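Local coordinates for beta-phosphoglucomutase (Clostridium difficile, PDB 4GIB), which probably interconverts beta-D-glucose 1-phosphate and beta-D-glucose 6-phosphate as a magnesium-dependent phosphomutase of the HAD-like superfamily, at residues I200-G214 and L219-L232. Sequence-based numbering, arbitrary orientation.
Sequences IDAINSANMFSVGVG and LKKANLVVDSTNQL. With NA (sodium ion), chain C.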
ATOM      1  N   ILE A 200      -7.257  -0.228  -5.018  1.00 22.71           N
ATOM      2  CA  ILE A 200      -8.102   0.634  -5.831  1.00 21.04           C
ATOM      3  C   ILE A 200      -9.525   0.536  -5.329  1.00 22.30           C
ATOM      4  O   ILE A 200     -10.189   1.556  -5.234  1.00 22.23           O
ATOM      5  CB  ILE A 200      -8.082   0.270  -7.349  1.00 22.55           C
ATOM      6  CG1 ILE A 200      -6.722   0.566  -7.970  1.00 20.47           C
ATOM      7  CG2 ILE A 200      -9.138   1.083  -8.126  1.00 21.21           C
ATOM      8  CD1 ILE A 200      -6.314   2.008  -7.870  1.00 23.37           C
ATOM      9  N   ASP A 201     -10.005  -0.680  -5.006  1.00 23.93           N
ATOM     10  CA  ASP A 201     -11.376  -0.830  -4.495  1.00 24.77           C
ATOM     11  C   ASP A 201     -11.526  -0.103  -3.154  1.00 25.04           C
ATOM     12  O   ASP A 201     -12.552   0.530  -2.908  1.00 26.08           O
ATOM     13  CB  ASP A 201     -11.807  -2.309  -4.379  1.00 28.04           C
ATOM     14  CG  ASP A 201     -12.090  -2.975  -5.755  1.00 31.02           C
ATOM     15  OD1 ASP A 201     -12.069  -2.289  -6.801  1.00 31.91           O
ATOM     16  OD2 ASP A 201     -12.331  -4.198  -5.784  1.00 33.43           O
ATOM     17  N   ALA A 202     -10.502  -0.185  -2.300  1.00 23.83           N
ATOM     18  CA  ALA A 202     -10.499   0.490  -1.005  1.00 23.39           C
ATOM     19  C   ALA A 202     -10.589   2.025  -1.173  1.00 22.31           C
ATOM     20  O   ALA A 202     -11.354   2.705  -0.462  1.00 20.82           O
ATOM     21  CB  ALA A 202      -9.237   0.095  -0.200  1.00 23.27           C
ATOM     22  N   ILE A 203      -9.798   2.552  -2.106  1.00 21.68           N
ATOM     23  CA  ILE A 203      -9.799   3.981  -2.425  1.00 21.64           C
ATOM     24  C   ILE A 203     -11.192   4.430  -2.903  1.00 22.58           C
ATOM     25  O   ILE A 203     -11.759   5.376  -2.360  1.00 23.45           O
ATOM     26  CB  ILE A 203      -8.725   4.348  -3.509  1.00 19.78           C
ATOM     27  CG1 ILE A 203      -7.313   4.084  -2.994  1.00 22.34           C
ATOM     28  CG2 ILE A 203      -8.802   5.828  -3.880  1.00 17.15           C
ATOM     29  CD1 ILE A 203      -6.226   4.143  -4.106  1.00 21.06           C
ATOM     30  N   ASN A 204     -11.751   3.763  -3.908  1.00 24.22           N
ATOM     31  CA  ASN A 204     -13.111   4.138  -4.379  1.00 25.82           C
ATOM     32  C   ASN A 204     -14.140   3.962  -3.254  1.00 26.18           C
ATOM     33  O   ASN A 204     -15.068   4.751  -3.112  1.00 27.97           O
ATOM     34  CB  ASN A 204     -13.532   3.328  -5.609  1.00 25.18           C
ATOM     35  CG  ASN A 204     -12.676   3.626  -6.844  1.00 27.79           C
ATOM     36  OD1 ASN A 204     -12.177   4.742  -7.015  1.00 24.17           O
ATOM     37  ND2 ASN A 204     -12.534   2.628  -7.727  1.00 22.74           N
ATOM     38  N   SER A 205     -13.971   2.932  -2.440  1.00 25.69           N
ATOM     39  CA  SER A 205     -14.914   2.710  -1.348  1.00 25.85           C
ATOM     40  C   SER A 205     -14.814   3.803  -0.293  1.00 24.62           C
ATOM     41  O   SER A 205     -15.778   4.071   0.364  1.00 26.00           O
ATOM     42  CB  SER A 205     -14.769   1.320  -0.770  1.00 26.63           C
ATOM     43  OG  SER A 205     -15.301   0.377  -1.693  1.00 29.44           O
ATOM     44  N   ALA A 206     -13.654   4.453  -0.176  1.00 24.38           N
ATOM     45  CA  ALA A 206     -13.471   5.607   0.725  1.00 24.97           C
ATOM     46  C   ALA A 206     -13.966   6.925   0.086  1.00 25.65           C
ATOM     47  O   ALA A 206     -13.791   8.003   0.660  1.00 27.40           O
ATOM     48  CB  ALA A 206     -11.991   5.753   1.117  1.00 23.46           C
ATOM     49  N   ASN A 207     -14.570   6.825  -1.096  1.00 26.68           N
ATOM     50  CA  ASN A 207     -15.093   7.967  -1.858  1.00 27.44           C
ATOM     51  C   ASN A 207     -14.009   8.946  -2.295  1.00 25.09           C
ATOM     52  O   ASN A 207     -14.228  10.148  -2.302  1.00 23.37           O
ATOM     53  CB  ASN A 207     -16.235   8.677  -1.102  1.00 30.44           C
ATOM     54  CG  ASN A 207     -17.484   7.820  -0.996  1.00 36.55           C
ATOM     55  OD1 ASN A 207     -17.663   6.869  -1.761  1.00 45.97           O
ATOM     56  ND2 ASN A 207     -18.364   8.159  -0.057  1.00 40.96           N
ATOM     57  N   MET A 208     -12.852   8.408  -2.684  1.00 23.46           N
ATOM     58  CA  MET A 208     -11.707   9.201  -3.136  1.00 22.65           C
ATOM     59  C   MET A 208     -11.427   8.965  -4.619  1.00 22.53           C
ATOM     60  O   MET A 208     -11.931   8.011  -5.214  1.00 21.38           O
ATOM     61  CB  MET A 208     -10.447   8.811  -2.354  1.00 21.16           C
ATOM     62  CG  MET A 208     -10.588   8.826  -0.846  1.00 19.80           C
ATOM     63  SD  MET A 208      -9.009   8.382  -0.081  1.00 22.21           S
ATOM     64  CE  MET A 208      -9.316   8.738   1.649  1.00 10.56           C
ATOM     65  N   PHE A 209     -10.600   9.834  -5.199  1.00 22.33           N
ATOM     66  CA  PHE A 209     -10.196   9.714  -6.593  1.00 23.17           C
ATOM     67  C   PHE A 209      -9.098   8.655  -6.621  1.00 22.73           C
ATOM     68  O   PHE A 209      -8.092   8.800  -5.951  1.00 22.80           O
ATOM     69  CB  PHE A 209      -9.715  11.068  -7.121  1.00 24.57           C
ATOM     70  CG  PHE A 209      -9.218  11.043  -8.536  1.00 22.49           C
ATOM     71  CD1 PHE A 209     -10.072  10.752  -9.580  1.00 26.59           C
ATOM     72  CD2 PHE A 209      -7.913  11.379  -8.826  1.00 21.64           C
ATOM     73  CE1 PHE A 209      -9.621  10.756 -10.900  1.00 28.17           C
ATOM     74  CE2 PHE A 209      -7.451  11.392 -10.136  1.00 23.52           C
ATOM     75  CZ  PHE A 209      -8.304  11.076 -11.174  1.00 27.10           C
ATOM     76  N   SER A 210      -9.309   7.571  -7.371  1.00 22.40           N
ATOM     77  CA  SER A 210      -8.353   6.478  -7.377  1.00 21.23           C
ATOM     78  C   SER A 210      -7.412   6.544  -8.581  1.00 21.68           C
ATOM     79  O   SER A 210      -7.853   6.749  -9.717  1.00 22.89           O
ATOM     80  CB  SER A 210      -9.087   5.134  -7.325  1.00 22.24           C
ATOM     81  OG  SER A 210      -9.890   4.917  -8.494  1.00 22.62           O
ATOM     82  N   VAL A 211      -6.115   6.412  -8.309  1.00 21.30           N
ATOM     83  CA  VAL A 211      -5.084   6.393  -9.353  1.00 21.96           C
ATOM     84  C   VAL A 211      -4.363   5.049  -9.266  1.00 22.09           C
ATOM     85  O   VAL A 211      -3.769   4.701  -8.220  1.00 20.64           O
ATOM     86  CB  VAL A 211      -4.065   7.522  -9.190  1.00 22.76           C
ATOM     87  CG1 VAL A 211      -3.040   7.495 -10.345  1.00 21.64           C
ATOM     88  CG2 VAL A 211      -4.775   8.879  -9.117  1.00 23.24           C
ATOM     89  N   GLY A 212      -4.448   4.288 -10.354  1.00 22.45           N
ATOM     90  CA  GLY A 212      -3.825   2.975 -10.447  1.00 23.04           C
ATOM     91  C   GLY A 212      -2.551   3.035 -11.272  1.00 24.25           C
ATOM     92  O   GLY A 212      -2.466   3.764 -12.275  1.00 21.09           O
ATOM     93  N   VAL A 213      -1.549   2.273 -10.836  1.00 25.75           N
ATOM     94  CA  VAL A 213      -0.258   2.223 -11.512  1.00 25.56           C
ATOM     95  C   VAL A 213       0.087   0.802 -11.886  1.00 26.38           C
ATOM     96  O   VAL A 213       0.362  -0.023 -11.013  1.00 25.99           O
ATOM     97  CB  VAL A 213       0.878   2.755 -10.613  1.00 26.27           C
ATOM     98  CG1 VAL A 213       2.204   2.700 -11.359  1.00 28.83           C
ATOM     99  CG2 VAL A 213       0.583   4.166 -10.166  1.00 24.35           C
ATOM    100  N   GLY A 214       0.093   0.521 -13.188  1.00 28.23           N
ATOM    101  CA  GLY A 214       0.419  -0.804 -13.683  1.00 29.23           C
ATOM    102  C   GLY A 214      -0.489  -1.229 -14.820  1.00 31.24           C
ATOM    103  O   GLY A 214      -0.900  -0.407 -15.639  1.00 30.92           O
ATOM    104  N   LEU A 219      -6.337  -3.060 -13.204  1.00 32.54           N
ATOM    105  CA  LEU A 219      -6.673  -1.841 -12.478  1.00 30.90           C
ATOM    106  C   LEU A 219      -7.838  -1.072 -13.131  1.00 30.50           C
ATOM    107  O   LEU A 219      -7.978   0.130 -12.932  1.00 26.44           O
ATOM    108  CB  LEU A 219      -5.426  -0.955 -12.355  1.00 29.33           C
ATOM    109  CG  LEU A 219      -4.200  -1.635 -11.720  1.00 30.43           C
ATOM    110  CD1 LEU A 219      -2.968  -0.752 -11.863  1.00 28.68           C
ATOM    111  CD2 LEU A 219      -4.444  -2.021 -10.242  1.00 26.63           C
ATOM    112  N   LYS A 220      -8.688  -1.791 -13.868  1.00 32.68           N
ATOM    113  CA  LYS A 220      -9.846  -1.202 -14.564  1.00 34.36           C
ATOM    114  C   LYS A 220     -10.803  -0.329 -13.747  1.00 32.89           C
ATOM    115  O   LYS A 220     -11.479   0.526 -14.313  1.00 34.01           O
ATOM    116  CB  LYS A 220     -10.717  -2.289 -15.200  1.00 37.30           C
ATOM    117  CG  LYS A 220     -10.200  -2.888 -16.468  1.00 40.64           C
ATOM    118  CD  LYS A 220     -11.355  -3.528 -17.254  1.00 49.36           C
ATOM    119  CE  LYS A 220     -12.149  -4.582 -16.471  1.00 52.55           C
ATOM    120  NZ  LYS A 220     -11.364  -5.809 -16.191  1.00 57.77           N
ATOM    121  N   LYS A 221     -10.908  -0.567 -12.446  1.00 30.74           N
ATOM    122  CA  LYS A 221     -11.846   0.195 -11.623  1.00 30.69           C
ATOM    123  C   LYS A 221     -11.295   1.527 -11.124  1.00 27.90           C
ATOM    124  O   LYS A 221     -11.986   2.286 -10.472  1.00 27.25           O
ATOM    125  CB  LYS A 221     -12.367  -0.689 -10.488  1.00 33.14           C
ATOM    126  CG  LYS A 221     -13.196  -1.860 -11.065  1.00 36.71           C
ATOM    127  CD  LYS A 221     -13.658  -2.874 -10.040  1.00 41.27           C
ATOM    128  CE  LYS A 221     -14.516  -3.943 -10.728  1.00 43.29           C
ATOM    129  NZ  LYS A 221     -15.008  -4.986  -9.788  1.00 47.39           N
ATOM    130  N   ALA A 222     -10.056   1.827 -11.475  1.00 26.89           N
ATOM    131  CA  ALA A 222      -9.442   3.069 -11.088  1.00 25.49           C
ATOM    132  C   ALA A 222     -10.043   4.210 -11.906  1.00 25.85           C
ATOM    133  O   ALA A 222     -10.478   4.016 -13.028  1.00 28.96           O
ATOM    134  CB  ALA A 222      -7.939   2.986 -11.279  1.00 24.13           C
ATOM    135  N   ASN A 223     -10.073   5.402 -11.325  1.00 26.21           N
ATOM    136  CA  ASN A 223     -10.604   6.575 -11.997  1.00 25.87           C
ATOM    137  C   ASN A 223      -9.605   7.028 -13.042  1.00 26.54           C
ATOM    138  O   ASN A 223      -9.977   7.614 -14.068  1.00 27.15           O
ATOM    139  CB  ASN A 223     -10.881   7.668 -10.978  1.00 24.99           C
ATOM    140  CG  ASN A 223     -11.935   7.257  -9.972  1.00 24.82           C
ATOM    141  OD1 ASN A 223     -11.770   7.444  -8.761  1.00 23.67           O
ATOM    142  ND2 ASN A 223     -13.017   6.670 -10.462  1.00 26.60           N
ATOM    143  N   LEU A 224      -8.337   6.709 -12.777  1.00 24.69           N
ATOM    144  CA  LEU A 224      -7.232   6.988 -13.672  1.00 25.00           C
ATOM    145  C   LEU A 224      -6.171   5.887 -13.531  1.00 24.82           C
ATOM    146  O   LEU A 224      -5.834   5.437 -12.419  1.00 22.57           O
ATOM    147  CB  LEU A 224      -6.608   8.353 -13.369  1.00 24.61           C
ATOM    148  CG  LEU A 224      -5.328   8.674 -14.156  1.00 27.26           C
ATOM    149  CD1 LEU A 224      -5.617   8.748 -15.673  1.00 26.46           C
ATOM    150  CD2 LEU A 224      -4.683   9.975 -13.650  1.00 25.57           C
ATOM    151  N   VAL A 225      -5.654   5.447 -14.669  1.00 25.64           N
ATOM    152  CA  VAL A 225      -4.634   4.426 -14.680  1.00 25.85           C
ATOM    153  C   VAL A 225      -3.451   4.901 -15.483  1.00 26.40           C
ATOM    154  O   VAL A 225      -3.613   5.372 -16.615  1.00 26.14           O
ATOM    155  CB  VAL A 225      -5.164   3.117 -15.298  1.00 26.84           C
ATOM    156  CG1 VAL A 225      -4.040   2.126 -15.489  1.00 28.21           C
ATOM    157  CG2 VAL A 225      -6.278   2.525 -14.414  1.00 27.95           C
ATOM    158  N   VAL A 226      -2.263   4.819 -14.891  1.00 25.51           N
ATOM    159  CA  VAL A 226      -1.046   5.137 -15.629  1.00 28.22           C
ATOM    160  C   VAL A 226      -0.166   3.888 -15.636  1.00 29.70           C
ATOM    161  O   VAL A 226      -0.328   3.008 -14.785  1.00 29.06           O
ATOM    162  CB  VAL A 226      -0.289   6.377 -15.084  1.00 28.72           C
ATOM    163  CG1 VAL A 226      -1.129   7.620 -15.259  1.00 30.59           C
ATOM    164  CG2 VAL A 226       0.114   6.199 -13.626  1.00 25.34           C
ATOM    165  N   ASP A 227       0.749   3.830 -16.608  1.00 30.89           N
ATOM    166  CA  ASP A 227       1.643   2.695 -16.822  1.00 32.68           C
ATOM    167  C   ASP A 227       2.644   2.452 -15.707  1.00 31.62           C
ATOM    168  O   ASP A 227       2.838   1.311 -15.295  1.00 31.64           O
ATOM    169  CB  ASP A 227       2.441   2.890 -18.131  1.00 34.20           C
ATOM    170  CG  ASP A 227       1.562   2.846 -19.368  1.00 41.05           C
ATOM    171  OD1 ASP A 227       0.402   2.408 -19.252  1.00 47.88           O
ATOM    172  OD2 ASP A 227       2.031   3.234 -20.466  1.00 49.36           O
ATOM    173  N   SER A 228       3.301   3.520 -15.260  1.00 30.35           N
ATOM    174  CA  SER A 228       4.319   3.429 -14.240  1.00 30.23           C
ATOM    175  C   SER A 228       4.395   4.719 -13.434  1.00 30.56           C
ATOM    176  O   SER A 228       3.781   5.736 -13.808  1.00 29.72           O
ATOM    177  CB  SER A 228       5.684   3.147 -14.873  1.00 32.77           C
ATOM    178  OG  SER A 228       6.127   4.241 -15.644  1.00 32.90           O
ATOM    179  N   THR A 229       5.165   4.669 -12.340  1.00 28.79           N
ATOM    180  CA  THR A 229       5.318   5.807 -11.434  1.00 28.19           C
ATOM    181  C   THR A 229       5.862   7.056 -12.148  1.00 31.05           C
ATOM    182  O   THR A 229       5.611   8.179 -11.709  1.00 30.73           O
ATOM    183  CB  THR A 229       6.185   5.439 -10.196  1.00 28.79           C
ATOM    184  OG1 THR A 229       7.474   4.980 -10.624  1.00 26.54           O
ATOM    185  CG2 THR A 229       5.506   4.328  -9.361  1.00 24.57           C
ATOM    186  N   ASN A 230       6.582   6.862 -13.253  1.00 33.82           N
ATOM    187  CA  ASN A 230       7.097   7.986 -14.054  1.00 36.07           C
ATOM    188  C   ASN A 230       6.010   8.779 -14.748  1.00 36.08           C
ATOM    189  O   ASN A 230       6.256   9.894 -15.219  1.00 35.94           O
ATOM    190  CB  ASN A 230       8.061   7.495 -15.136  1.00 38.10           C
ATOM    191  CG  ASN A 230       9.485   7.427 -14.669  1.00 40.92           C
ATOM    192  OD1 ASN A 230       9.909   8.183 -13.790  1.00 47.23           O
ATOM    193  ND2 ASN A 230      10.262   6.558 -15.299  1.00 48.60           N
ATOM    194  N   GLN A 231       4.820   8.187 -14.836  1.00 34.96           N
ATOM    195  CA  GLN A 231       3.688   8.824 -15.490  1.00 34.34           C
ATOM    196  C   GLN A 231       2.878   9.645 -14.477  1.00 32.04           C
ATOM    197  O   GLN A 231       1.967  10.357 -14.859  1.00 30.19           O
ATOM    198  CB  GLN A 231       2.785   7.756 -16.107  1.00 34.86           C
ATOM    199  CG  GLN A 231       3.500   6.730 -17.001  1.00 39.27           C
ATOM    200  CD  GLN A 231       4.086   7.341 -18.242  1.00 47.09           C
ATOM    201  OE1 GLN A 231       3.445   8.154 -18.899  1.00 54.62           O
ATOM    202  NE2 GLN A 231       5.302   6.931 -18.596  1.00 51.66           N
ATOM    203  N   LEU A 232       3.199   9.511 -13.188  1.00 30.56           N
ATOM    204  CA  LEU A 232       2.505  10.244 -12.123  1.00 28.85           C
ATOM    205  C   LEU A 232       2.995  11.693 -12.010  1.00 30.67           C
ATOM    206  O   LEU A 232       3.704  12.048 -11.066  1.00 30.32           O
ATOM    207  CB  LEU A 232       2.690   9.543 -10.781  1.00 27.33           C
ATOM    208  CG  LEU A 232       2.039   8.166 -10.609  1.00 24.68           C
ATOM    209  CD1 LEU A 232       2.394   7.611  -9.243  1.00 18.45           C
ATOM    210  CD2 LEU A 232       0.535   8.272 -10.784  1.00 14.81           C
TER
HETATM  211 NA    NA C 301     -13.399   7.024  -6.936  1.00 24.07          NA
HETATM  212  O   HOH W   1     -15.140   6.469  -5.412  1.00 18.98           O
HETATM  213  O   HOH W   2     -15.164   5.912  -7.964  1.00 29.09           O
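A sodium site ties Asn204, near the end of helix 197-205, to Asn223, at the entry to edge strand 224-226. The ion is held by Asn204 OD1 (2.6 Å), Asn223 OD1 (2.5 Å), the carbonyl oxygen of Met208 and two waters. The Asn204 and Asn223 side chains come from opposing directions, their amide planes 48° apart, and both oxygens converge on the cation. Ser210 bonds to both asparagines. Its hydroxyl donates to Asn204 OD1 and accepts from Asn223 N, a position set by chi1 of 64°, which places OG between backbone N and carbonyl carbon. Ser210 N donates a nearly straight hydrogen bond to Asn223 OD1 (2.8 Å). That oxygen is thus gripped by metal and amide N-H at once. Asn204 ND2 hydrogen-bonds to Lys221 O (2.8 Å), the donor standing above the plane of that carbonyl, and so fastens the helix to the turn 219-222. Beyond the site the chains run on as neighbouring parallel strands of the Rossmann-like HAD core, 209-213 lying between 190-194 and the edge strand 224-226. Leu224 N bonds to Ser210 O, Gly212 N to Leu224 O (2.7 Å), Val226 N to Gly212 O, and Gly214 N to Val226 O. Leu219 and Ala222 pack against the backbone of Gly212, Ala222 CB facing its N; Leu219 CD1 comes within 3.4 Å of Val213 C, and Ile200 CG2 packs on Ala222. On the sheet face carrying Val211 and Val213, Leu232 inserts its methyls, CD2 against Val211 CG1 (3.7 Å) and CD1 against Val213 CG2. The Phe209 ring, its plane nearly parallel to that of the Asn223 amide (11° apart), brings CE1 to Asn223 CB (3.3 Å) and also meets Tyr244 of helix 234-247, which covers this face.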